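Local coordinates for protein DNA helicase RecQ (Deinococcus radiodurans, PDB 4Q48) that probably couples ATP hydrolysis to the unwinding of duplex DNA in the 3'-5' direction, here as the catalytic core of a longer, zinc-containing RecQ helicase, at residues A[12-15]-A[16-20]; A[156-159]-A[160-163]; A[225-228]-A[229-233]. All blocks are in the same frame, centred on the assembly; numbering follows the deposited sequence.

Interaction 1 of 3, residues A[12-15]-A[16-20]; sequences ALHL and LQTIW
L15 lies alongside I19 one helical turn on, both side chains pointing the same way, with CD2 of L15 3.6 Å from CD1 of I19. In each residue the first torsion sets the outer branch beside the backbone N (chi1 -79° for L15, -68° for I19), which brings the two methyls together. The same L15 CD2 is also neighbour to CG2 of T18, at 4.0 Å.

A second apolar pair forms three residues apart, where CD2 of L13 meets CD2 of L16 at 3.7 Å. On the exposed flank the H14 imidazole comes obliquely to the methyl of T18, ND1 to CG2 4.1 Å.

L16 N donates to A12 O at 2.7 Å and T18 N to H14 O at 3.1 Å, while the bond from Q17 N to L13 O is weak. The last turn, 16-20, is wider, of pi type; W20 N still bonds to L16 O at 2.8 Å.

In the first RecA-like domain, helix 10-20 rests on helix 50-62, which carries the P-loop residues G51, K52 and S53 at its start. W20 stands next to Y22, which binds ADP in another structure of this protein; no nucleotide is bound here.

Aliphatic branches, and an imidazole against a methyl, join the side chains without a hydrogen bond between them, so this is van der Waals contact held in place by main-chain bonds.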
ATOM      1  N   ALA A  12      -8.785 -22.435 -17.936  1.00 70.57           N
ATOM      2  CA  ALA A  12      -8.137 -21.180 -17.594  1.00 71.39           C
ATOM      3  C   ALA A  12      -6.732 -21.133 -18.181  1.00 71.38           C
ATOM      4  O   ALA A  12      -6.345 -20.164 -18.831  1.00 69.33           O
ATOM      5  CB  ALA A  12      -8.092 -20.990 -16.077  1.00 69.31           C
ATOM      6  N   LEU A  13      -5.991 -22.216 -17.973  1.00 72.31           N
ATOM      7  CA  LEU A  13      -4.659 -22.369 -18.539  1.00 69.63           C
ATOM      8  C   LEU A  13      -4.603 -22.287 -20.052  1.00 68.97           C
ATOM      9  O   LEU A  13      -3.655 -21.727 -20.596  1.00 76.80           O
ATOM     10  CB  LEU A  13      -4.041 -23.688 -18.075  1.00 66.54           C
ATOM     11  CG  LEU A  13      -3.678 -23.714 -16.585  1.00 75.45           C
ATOM     12  CD1 LEU A  13      -3.287 -25.122 -16.125  1.00 69.72           C
ATOM     13  CD2 LEU A  13      -2.574 -22.694 -16.256  1.00 74.22           C
ATOM     14  N   HIS A  14      -5.581 -22.854 -20.743  1.00 70.20           N
ATOM     15  CA  HIS A  14      -5.592 -22.724 -22.198  1.00 75.50           C
ATOM     16  C   HIS A  14      -5.688 -21.254 -22.620  1.00 75.49           C
ATOM     17  O   HIS A  14      -5.030 -20.828 -23.568  1.00 69.08           O
ATOM     18  CB  HIS A  14      -6.737 -23.529 -22.811  1.00 74.26           C
ATOM     19  CG  HIS A  14      -6.877 -23.347 -24.290  1.00 74.00           C
ATOM     20  ND1 HIS A  14      -7.552 -22.284 -24.849  1.00 82.72           N
ATOM     21  CD2 HIS A  14      -6.451 -24.106 -25.326  1.00 80.58           C
ATOM     22  CE1 HIS A  14      -7.524 -22.388 -26.166  1.00 87.64           C
ATOM     23  NE2 HIS A  14      -6.863 -23.488 -26.481  1.00 80.46           N
ATOM     24  N   LEU A  15      -6.515 -20.483 -21.916  1.00 74.89           N
ATOM     25  CA  LEU A  15      -6.678 -19.073 -22.241  1.00 72.70           C
ATOM     26  C   LEU A  15      -5.475 -18.280 -21.745  1.00 72.23           C
ATOM     27  O   LEU A  15      -5.041 -17.330 -22.393  1.00 70.48           O
ATOM     28  CB  LEU A  15      -7.977 -18.513 -21.650  1.00 67.66           C
ATOM     29  CG  LEU A  15      -9.270 -18.827 -22.417  1.00 62.44           C
ATOM     30  CD1 LEU A  15     -10.484 -18.427 -21.607  1.00 53.85           C
ATOM     31  CD2 LEU A  15      -9.310 -18.152 -23.766  1.00 53.43           C
ATOM     32  N   LEU A  16      -4.941 -18.696 -20.598  1.00 71.90           N
ATOM     33  CA  LEU A  16      -3.781 -18.049 -20.002  1.00 72.77           C
ATOM     34  C   LEU A  16      -2.675 -17.862 -21.030  1.00 79.38           C
ATOM     35  O   LEU A  16      -2.167 -16.751 -21.193  1.00 83.35           O
ATOM     36  CB  LEU A  16      -3.275 -18.851 -18.800  1.00 72.58           C
ATOM     37  CG  LEU A  16      -2.178 -18.194 -17.956  1.00 78.35           C
ATOM     38  CD1 LEU A  16      -2.674 -16.869 -17.424  1.00 75.93           C
ATOM     39  CD2 LEU A  16      -1.774 -19.102 -16.796  1.00 79.02           C
ATOM     40  N   GLN A  17      -2.281 -18.918 -21.731  1.00 78.25           N
ATOM     41  CA  GLN A  17      -1.162 -18.736 -22.641  1.00 81.57           C
ATOM     42  C   GLN A  17      -1.576 -18.577 -24.118  1.00 79.81           C
ATOM     43  O   GLN A  17      -0.764 -18.140 -24.939  1.00 88.21           O
ATOM     44  CB  GLN A  17      -0.128 -19.850 -22.495  1.00 88.92           C
ATOM     45  CG  GLN A  17       1.232 -19.360 -23.009  1.00 91.49           C
ATOM     46  CD  GLN A  17       2.422 -20.144 -22.511  1.00 93.80           C
ATOM     47  OE1 GLN A  17       2.295 -21.263 -22.017  1.00 96.07           O
ATOM     48  NE2 GLN A  17       3.598 -19.541 -22.621  1.00 98.11           N
ATOM     49  N   THR A  18      -2.826 -18.860 -24.469  1.00 74.26           N
ATOM     50  CA  THR A  18      -3.269 -18.510 -25.822  1.00 75.46           C
ATOM     51  C   THR A  18      -3.525 -17.003 -25.932  1.00 77.14           C
ATOM     52  O   THR A  18      -3.776 -16.484 -27.026  1.00 77.47           O
ATOM     53  CB  THR A  18      -4.555 -19.282 -26.257  1.00 77.15           C
ATOM     54  OG1 THR A  18      -4.715 -19.188 -27.678  1.00 82.47           O
ATOM     55  CG2 THR A  18      -5.797 -18.703 -25.608  1.00 76.46           C
ATOM     56  N   ILE A  19      -3.462 -16.304 -24.799  1.00 76.24           N
ATOM     57  CA  ILE A  19      -3.709 -14.864 -24.770  1.00 75.21           C
ATOM     58  C   ILE A  19      -2.604 -14.066 -24.088  1.00 69.62           C
ATOM     59  O   ILE A  19      -2.084 -13.119 -24.669  1.00 70.53           O
ATOM     60  CB  ILE A  19      -5.075 -14.558 -24.099  1.00 77.19           C
ATOM     61  CG1 ILE A  19      -6.204 -15.074 -24.997  1.00 72.58           C
ATOM     62  CG2 ILE A  19      -5.269 -13.072 -23.886  1.00 67.47           C
ATOM     63  CD1 ILE A  19      -7.541 -15.118 -24.336  1.00 71.52           C
ATOM     64  N   TRP A  20      -2.231 -14.447 -22.869  1.00 71.15           N
ATOM     65  CA  TRP A  20      -1.263 -13.658 -22.092  1.00 78.91           C
ATOM     66  C   TRP A  20       0.187 -14.031 -22.420  1.00 87.64           C
ATOM     67  O   TRP A  20       1.069 -13.170 -22.485  1.00 84.06           O
ATOM     68  CB  TRP A  20      -1.498 -13.851 -20.592  1.00 75.69           C
ATOM     69  CG  TRP A  20      -2.337 -12.802 -19.922  1.00 76.55           C
ATOM     70  CD1 TRP A  20      -1.901 -11.711 -19.227  1.00 75.43           C
ATOM     71  CD2 TRP A  20      -3.761 -12.759 -19.888  1.00 68.02           C
ATOM     72  NE1 TRP A  20      -2.973 -10.997 -18.749  1.00 66.89           N
ATOM     73  CE2 TRP A  20      -4.126 -11.617 -19.147  1.00 66.87           C
ATOM     74  CE3 TRP A  20      -4.768 -13.576 -20.416  1.00 70.66           C
ATOM     75  CZ2 TRP A  20      -5.457 -11.272 -18.915  1.00 73.73           C
ATOM     76  CZ3 TRP A  20      -6.087 -13.236 -20.188  1.00 74.90           C
ATOM     77  CH2 TRP A  20      -6.423 -12.090 -19.442  1.00 71.81           C
TER

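Interaction 2 of 3, residues A[156-159]-A[160-163]; sequences DFRP and EYQQ
The chain runs extended through F157 and R158, turns at P159 and winds into a short 3-10 segment at 161-163, where Q163 N bonds to E160 O at 2.8 Å. That turn brings Q162 back toward F157 and places Y161 beside R158.

The amide of Q162 stands at the edge of the F157 ring, near the ring plane, and the two planes are almost perpendicular, 88° apart. CZ of F157 is the atom approached, with NE2 of Q162 3.1 Å away. The phenyl gets there because its CG is anti to the backbone N, while CG of Q162 sits between its own N and carbonyl carbon (chi1 49°), from where the extended chain carries the amide to the ring. CG of Q162 also lies 3.4 Å from P159 O.

This stretch belongs to the loop between strand 139-145 and helix 165-170 in the first RecA-like domain. It follows the DEAH motif, consistent with the aromatic-rich loop that in RecQ relatives links DNA binding to ATP hydrolysis. D145, whose backbone O accepts a hydrogen bond from Y161 OH, closes that strand, so the tyrosine ties the loop to the central sheet. Y161 is buried, and touches P72, C149 and P122.

R158 lies side by side with Y161, its CD 4.0 Å from CD1 of the tyrosine, the guanidinium and ring planes 54° apart. Its chain is extended from CG to NE, and its NH1 makes a long salt bridge of 3.8 Å with D156 OD2. E160 OE2 lies near the edge of the guanidinium, 4.3 Å from R158 NE: opposite charges beyond salt-bridge range. The R158 side chain also touches P72 and C149.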
ATOM      1  N   ASP A 156      -6.824   7.888  -2.300  1.00 84.20           N
ATOM      2  CA  ASP A 156      -7.748   8.907  -2.756  1.00 88.00           C
ATOM      3  C   ASP A 156      -9.153   8.477  -2.406  1.00 81.89           C
ATOM      4  O   ASP A 156      -9.702   7.564  -3.015  1.00 77.76           O
ATOM      5  CB  ASP A 156      -7.656   9.148  -4.273  1.00 95.03           C
ATOM      6  CG  ASP A 156      -6.218   9.188  -4.798  1.00 98.98           C
ATOM      7  OD1 ASP A 156      -5.305   9.636  -4.065  1.00 97.56           O
ATOM      8  OD2 ASP A 156      -6.013   8.791  -5.972  1.00 92.33           O
ATOM      9  N   PHE A 157      -9.742   9.128  -1.416  1.00 79.66           N
ATOM     10  CA  PHE A 157     -11.137   8.872  -1.129  1.00 80.15           C
ATOM     11  C   PHE A 157     -11.900   9.428  -2.322  1.00 79.45           C
ATOM     12  O   PHE A 157     -11.366  10.234  -3.074  1.00 78.39           O
ATOM     13  CB  PHE A 157     -11.571   9.524   0.191  1.00 80.70           C
ATOM     14  CG  PHE A 157     -13.032   9.364   0.506  1.00 79.90           C
ATOM     15  CD1 PHE A 157     -13.526   8.154   0.981  1.00 74.78           C
ATOM     16  CD2 PHE A 157     -13.914  10.424   0.333  1.00 83.40           C
ATOM     17  CE1 PHE A 157     -14.866   8.009   1.285  1.00 75.01           C
ATOM     18  CE2 PHE A 157     -15.270  10.279   0.634  1.00 82.51           C
ATOM     19  CZ  PHE A 157     -15.738   9.075   1.107  1.00 77.73           C
ATOM     20  N   ARG A 158     -13.113   8.944  -2.547  1.00 82.53           N
ATOM     21  CA  ARG A 158     -13.973   9.510  -3.575  1.00 74.40           C
ATOM     22  C   ARG A 158     -15.378   9.344  -3.048  1.00 76.42           C
ATOM     23  O   ARG A 158     -15.685   8.334  -2.409  1.00 78.73           O
ATOM     24  CB  ARG A 158     -13.789   8.808  -4.921  1.00 79.07           C
ATOM     25  CG  ARG A 158     -12.469   9.123  -5.655  1.00 77.64           C
ATOM     26  CD  ARG A 158     -12.314   8.226  -6.875  1.00 78.02           C
ATOM     27  NE  ARG A 158     -11.525   8.821  -7.951  1.00 72.25           N
ATOM     28  CZ  ARG A 158     -10.209   8.682  -8.073  1.00 72.97           C
ATOM     29  NH1 ARG A 158      -9.539   7.957  -7.188  1.00 78.64           N
ATOM     30  NH2 ARG A 158      -9.566   9.243  -9.089  1.00 65.62           N
ATOM     31  N   PRO A 159     -16.239  10.341  -3.277  1.00 84.03           N
ATOM     32  CA  PRO A 159     -17.592  10.240  -2.713  1.00 83.44           C
ATOM     33  C   PRO A 159     -18.414   9.217  -3.495  1.00 79.78           C
ATOM     34  O   PRO A 159     -19.291   8.553  -2.933  1.00 75.65           O
ATOM     35  CB  PRO A 159     -18.152  11.662  -2.866  1.00 75.78           C
ATOM     36  CG  PRO A 159     -16.961  12.528  -3.192  1.00 77.61           C
ATOM     37  CD  PRO A 159     -16.012  11.634  -3.933  1.00 80.13           C
ATOM     38  N   GLU A 160     -18.078   9.086  -4.781  1.00 84.02           N
ATOM     39  CA  GLU A 160     -18.660   8.085  -5.666  1.00 80.58           C
ATOM     40  C   GLU A 160     -18.420   6.716  -5.061  1.00 76.77           C
ATOM     41  O   GLU A 160     -19.355   5.962  -4.798  1.00 78.94           O
ATOM     42  CB  GLU A 160     -18.015   8.137  -7.059  1.00 80.48           C
ATOM     43  CG  GLU A 160     -17.823   9.523  -7.676  1.00 82.44           C
ATOM     44  CD  GLU A 160     -16.918   9.495  -8.919  1.00 86.53           C
ATOM     45  OE1 GLU A 160     -17.448   9.575 -10.058  1.00 76.27           O
ATOM     46  OE2 GLU A 160     -15.679   9.353  -8.750  1.00 84.35           O
ATOM     47  N   TYR A 161     -17.146   6.413  -4.834  1.00 71.66           N
ATOM     48  CA  TYR A 161     -16.734   5.068  -4.474  1.00 68.30           C
ATOM     49  C   TYR A 161     -17.423   4.443  -3.257  1.00 69.81           C
ATOM     50  O   TYR A 161     -17.576   3.228  -3.222  1.00 67.20           O
ATOM     51  CB  TYR A 161     -15.207   5.018  -4.305  1.00 67.05           C
ATOM     52  CG  TYR A 161     -14.568   4.384  -5.521  1.00 67.51           C
ATOM     53  CD1 TYR A 161     -14.676   4.972  -6.776  1.00 67.03           C
ATOM     54  CD2 TYR A 161     -13.950   3.133  -5.431  1.00 63.58           C
ATOM     55  CE1 TYR A 161     -14.135   4.359  -7.903  1.00 62.96           C
ATOM     56  CE2 TYR A 161     -13.412   2.510  -6.549  1.00 63.52           C
ATOM     57  CZ  TYR A 161     -13.511   3.124  -7.791  1.00 66.84           C
ATOM     58  OH  TYR A 161     -12.974   2.501  -8.912  1.00 61.04           O
ATOM     59  N   GLN A 162     -17.897   5.223  -2.290  1.00 68.97           N
ATOM     60  CA  GLN A 162     -18.492   4.556  -1.139  1.00 70.12           C
ATOM     61  C   GLN A 162     -19.972   4.310  -1.368  1.00 74.50           C
ATOM     62  O   GLN A 162     -20.669   3.857  -0.461  1.00 79.54           O
ATOM     63  CB  GLN A 162     -18.346   5.379   0.140  1.00 73.30           C
ATOM     64  CG  GLN A 162     -18.762   6.830  -0.016  1.00 81.82           C
ATOM     65  CD  GLN A 162     -18.538   7.628   1.249  1.00 78.27           C
ATOM     66  OE1 GLN A 162     -18.115   7.083   2.270  1.00 75.82           O
ATOM     67  NE2 GLN A 162     -18.859   8.915   1.203  1.00 74.58           N
ATOM     68  N   GLN A 163     -20.454   4.597  -2.572  1.00 69.90           N
ATOM     69  CA  GLN A 163     -21.811   4.223  -2.955  1.00 68.96           C
ATOM     70  C   GLN A 163     -21.894   2.830  -3.590  1.00 69.63           C
ATOM     71  O   GLN A 163     -22.984   2.253  -3.708  1.00 68.19           O
ATOM     72  CB  GLN A 163     -22.394   5.253  -3.901  1.00 70.79           C
ATOM     73  CG  GLN A 163     -22.399   6.643  -3.328  1.00 75.22           C
ATOM     74  CD  GLN A 163     -23.213   7.591  -4.174  1.00 79.50           C
ATOM     75  OE1 GLN A 163     -24.172   7.178  -4.837  1.00 72.57           O
ATOM     76  NE2 GLN A 163     -22.816   8.865  -4.190  1.00 80.73           N
TER

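Interaction 3 of 3, residues A[225-228]-A[229-233]; sequences QLLH and FIREE
L226 packs against I230 one turn further along, the two side chains crossing at a slant, with CG of the leucine 3.8 Å from CD1 of the isoleucine. Beside them F229 brings CD2 to within 4.2 Å of CD1 of L226. This is the close side of the helix: all three residues are buried, and they press on strands 305-310 and 334-340 through A309, F307 and W337, the last of these stacked with the F229 ring. Behind the side chains the backbone bonds are regular, I230 N to L226 O 2.7 Å and R231 N to L227 O 2.9 Å.

The outer side is looser: H228 and E232 are exposed, and their side chains meet through a CH-pi contact. CB of E232 sits over one face of the H228 ring, 4.3 Å from the centroid and 16° off the normal. With CG of H228 anti to the backbone N (chi1 -179°), the ring is laid beside that CB.

Between the two sides, L227 places CD1 over one face of the R231 guanidinium, 3.8 Å from NE. The arginine chain, extended from CG to NE, passes its leucine neighbour to reach Q259 O with a weak bond from NH2. At the end of the helix E233 makes a salt bridge to R215, on strand 212-218.

An amphipathic helix laid with one side on a parallel sheet in this way is characteristic of the alpha/beta RecA-like fold, here the second such domain of the helicase core.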
ATOM      1  N   GLN A 225      26.790  12.437   1.408  1.00 44.30           N
ATOM      2  CA  GLN A 225      26.524  11.031   1.664  1.00 38.98           C
ATOM      3  C   GLN A 225      26.165  10.320   0.371  1.00 41.79           C
ATOM      4  O   GLN A 225      26.613   9.191   0.126  1.00 38.20           O
ATOM      5  CB  GLN A 225      25.411  10.881   2.684  1.00 38.35           C
ATOM      6  CG  GLN A 225      25.920  10.868   4.121  1.00 43.23           C
ATOM      7  CD  GLN A 225      24.804  11.059   5.148  1.00 41.11           C
ATOM      8  OE1 GLN A 225      23.885  11.871   4.949  1.00 39.23           O
ATOM      9  NE2 GLN A 225      24.902  10.345   6.259  1.00 30.85           N
ATOM     10  N   LEU A 226      25.365  11.006  -0.448  1.00 38.15           N
ATOM     11  CA  LEU A 226      24.826  10.438  -1.660  1.00 34.12           C
ATOM     12  C   LEU A 226      25.913  10.144  -2.659  1.00 40.98           C
ATOM     13  O   LEU A 226      25.969   9.053  -3.236  1.00 44.81           O
ATOM     14  CB  LEU A 226      23.801  11.378  -2.282  1.00 33.18           C
ATOM     15  CG  LEU A 226      23.323  10.895  -3.653  1.00 43.02           C
ATOM     16  CD1 LEU A 226      22.500   9.647  -3.482  1.00 37.44           C
ATOM     17  CD2 LEU A 226      22.513  11.947  -4.433  1.00 43.76           C
ATOM     18  N   LEU A 227      26.772  11.128  -2.865  1.00 41.85           N
ATOM     19  CA  LEU A 227      27.847  11.024  -3.828  1.00 38.36           C
ATOM     20  C   LEU A 227      28.752   9.896  -3.405  1.00 39.37           C
ATOM     21  O   LEU A 227      29.182   9.073  -4.221  1.00 37.62           O
ATOM     22  CB  LEU A 227      28.599  12.349  -3.950  1.00 45.47           C
ATOM     23  CG  LEU A 227      29.736  12.369  -4.958  1.00 45.73           C
ATOM     24  CD1 LEU A 227      29.195  11.932  -6.303  1.00 44.69           C
ATOM     25  CD2 LEU A 227      30.237  13.786  -5.063  1.00 51.73           C
ATOM     26  N   HIS A 228      29.050   9.837  -2.117  1.00 39.81           N
ATOM     27  CA  HIS A 228      29.888   8.742  -1.690  1.00 39.27           C
ATOM     28  C   HIS A 228      29.188   7.405  -2.047  1.00 44.08           C
ATOM     29  O   HIS A 228      29.825   6.486  -2.554  1.00 44.69           O
ATOM     30  CB  HIS A 228      30.171   8.801  -0.206  1.00 29.90           C
ATOM     31  CG  HIS A 228      31.044   7.688   0.250  1.00 40.86           C
ATOM     32  ND1 HIS A 228      30.580   6.638   1.011  1.00 48.33           N
ATOM     33  CD2 HIS A 228      32.355   7.436   0.023  1.00 54.87           C
ATOM     34  CE1 HIS A 228      31.568   5.793   1.241  1.00 55.48           C
ATOM     35  NE2 HIS A 228      32.658   6.254   0.655  1.00 57.25           N
ATOM     36  N   PHE A 229      27.872   7.330  -1.829  1.00 37.89           N
ATOM     37  CA  PHE A 229      27.093   6.143  -2.158  1.00 38.58           C
ATOM     38  C   PHE A 229      27.193   5.827  -3.645  1.00 41.09           C
ATOM     39  O   PHE A 229      27.526   4.713  -4.039  1.00 39.12           O
ATOM     40  CB  PHE A 229      25.617   6.349  -1.735  1.00 39.56           C
ATOM     41  CG  PHE A 229      24.661   5.283  -2.232  1.00 30.37           C
ATOM     42  CD1 PHE A 229      24.808   3.965  -1.847  1.00 26.36           C
ATOM     43  CD2 PHE A 229      23.604   5.621  -3.071  1.00 29.47           C
ATOM     44  CE1 PHE A 229      23.937   2.996  -2.296  1.00 29.82           C
ATOM     45  CE2 PHE A 229      22.714   4.648  -3.533  1.00 30.41           C
ATOM     46  CZ  PHE A 229      22.868   3.339  -3.140  1.00 29.75           C
ATOM     47  N   ILE A 230      26.944   6.831  -4.470  1.00 40.28           N
ATOM     48  CA  ILE A 230      26.938   6.625  -5.898  1.00 40.97           C
ATOM     49  C   ILE A 230      28.292   6.190  -6.444  1.00 42.45           C
ATOM     50  O   ILE A 230      28.357   5.334  -7.305  1.00 46.03           O
ATOM     51  CB  ILE A 230      26.466   7.882  -6.608  1.00 45.31           C
ATOM     52  CG1 ILE A 230      25.005   8.142  -6.223  1.00 39.20           C
ATOM     53  CG2 ILE A 230      26.638   7.737  -8.120  1.00 44.00           C
ATOM     54  CD1 ILE A 230      24.405   9.320  -6.895  1.00 41.59           C
ATOM     55  N   ARG A 231      29.378   6.752  -5.938  1.00 45.06           N
ATOM     56  CA  ARG A 231      30.696   6.394  -6.461  1.00 43.72           C
ATOM     57  C   ARG A 231      31.180   5.078  -5.892  1.00 44.42           C
ATOM     58  O   ARG A 231      31.775   4.263  -6.591  1.00 43.81           O
ATOM     59  CB  ARG A 231      31.720   7.483  -6.166  1.00 47.38           C
ATOM     60  CG  ARG A 231      31.706   8.597  -7.204  1.00 57.23           C
ATOM     61  CD  ARG A 231      32.629   9.745  -6.832  1.00 56.59           C
ATOM     62  NE  ARG A 231      32.492  10.841  -7.782  1.00 59.06           N
ATOM     63  CZ  ARG A 231      32.973  12.062  -7.577  1.00 68.43           C
ATOM     64  NH1 ARG A 231      33.617  12.346  -6.441  1.00 63.64           N
ATOM     65  NH2 ARG A 231      32.789  13.005  -8.500  1.00 67.04           N
ATOM     66  N   GLU A 232      30.937   4.871  -4.608  1.00 46.85           N
ATOM     67  CA  GLU A 232      31.424   3.662  -3.979  1.00 49.47           C
ATOM     68  C   GLU A 232      30.634   2.451  -4.494  1.00 50.04           C
ATOM     69  O   GLU A 232      31.232   1.423  -4.800  1.00 54.28           O
ATOM     70  CB  GLU A 232      31.366   3.801  -2.445  1.00 50.12           C
ATOM     71  CG  GLU A 232      31.614   2.512  -1.650  1.00 55.97           C
ATOM     72  CD  GLU A 232      32.999   1.942  -1.862  1.00 66.74           C
ATOM     73  OE1 GLU A 232      33.997   2.697  -1.725  1.00 67.34           O
ATOM     74  OE2 GLU A 232      33.083   0.732  -2.178  1.00 75.82           O
ATOM     75  N   GLU A 233      29.314   2.576  -4.652  1.00 48.64           N
ATOM     76  CA  GLU A 233      28.495   1.387  -4.924  1.00 43.50           C
ATOM     77  C   GLU A 233      27.805   1.340  -6.303  1.00 45.54           C
ATOM     78  O   GLU A 233      27.504   0.244  -6.795  1.00 42.41           O
ATOM     79  CB  GLU A 233      27.420   1.210  -3.841  1.00 34.94           C
ATOM     80  CG  GLU A 233      27.904   0.464  -2.609  1.00 46.51           C
ATOM     81  CD  GLU A 233      26.779   0.123  -1.617  1.00 52.04           C
ATOM     82  OE1 GLU A 233      26.216  -0.991  -1.802  1.00 48.14           O
ATOM     83  OE2 GLU A 233      26.467   0.931  -0.684  1.00 32.80           O
TER

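Interactions 1 and 3 each join successive turns of a single helix, 10-20 and 222-233, whereas interaction 2 folds a loop back on itself. The two helical contacts are partly buried; 156-163 is a surface contact in which Y161 alone is buried. Their chemistry follows: aliphatic pairs and an imidazole against a methyl at 12-20, a leucine, isoleucine and phenylalanine cluster with a polar rim at 225-233, and an amide-aromatic contact with loosely paired charges at 156-163. Interactions 2 and 3 belong to different RecA-like domains, on opposite sides of the chain's centre, about 44 Å apart between centres. None of the three touches another; interactions 1 and 2 come within about 19 Å at their nearest atoms.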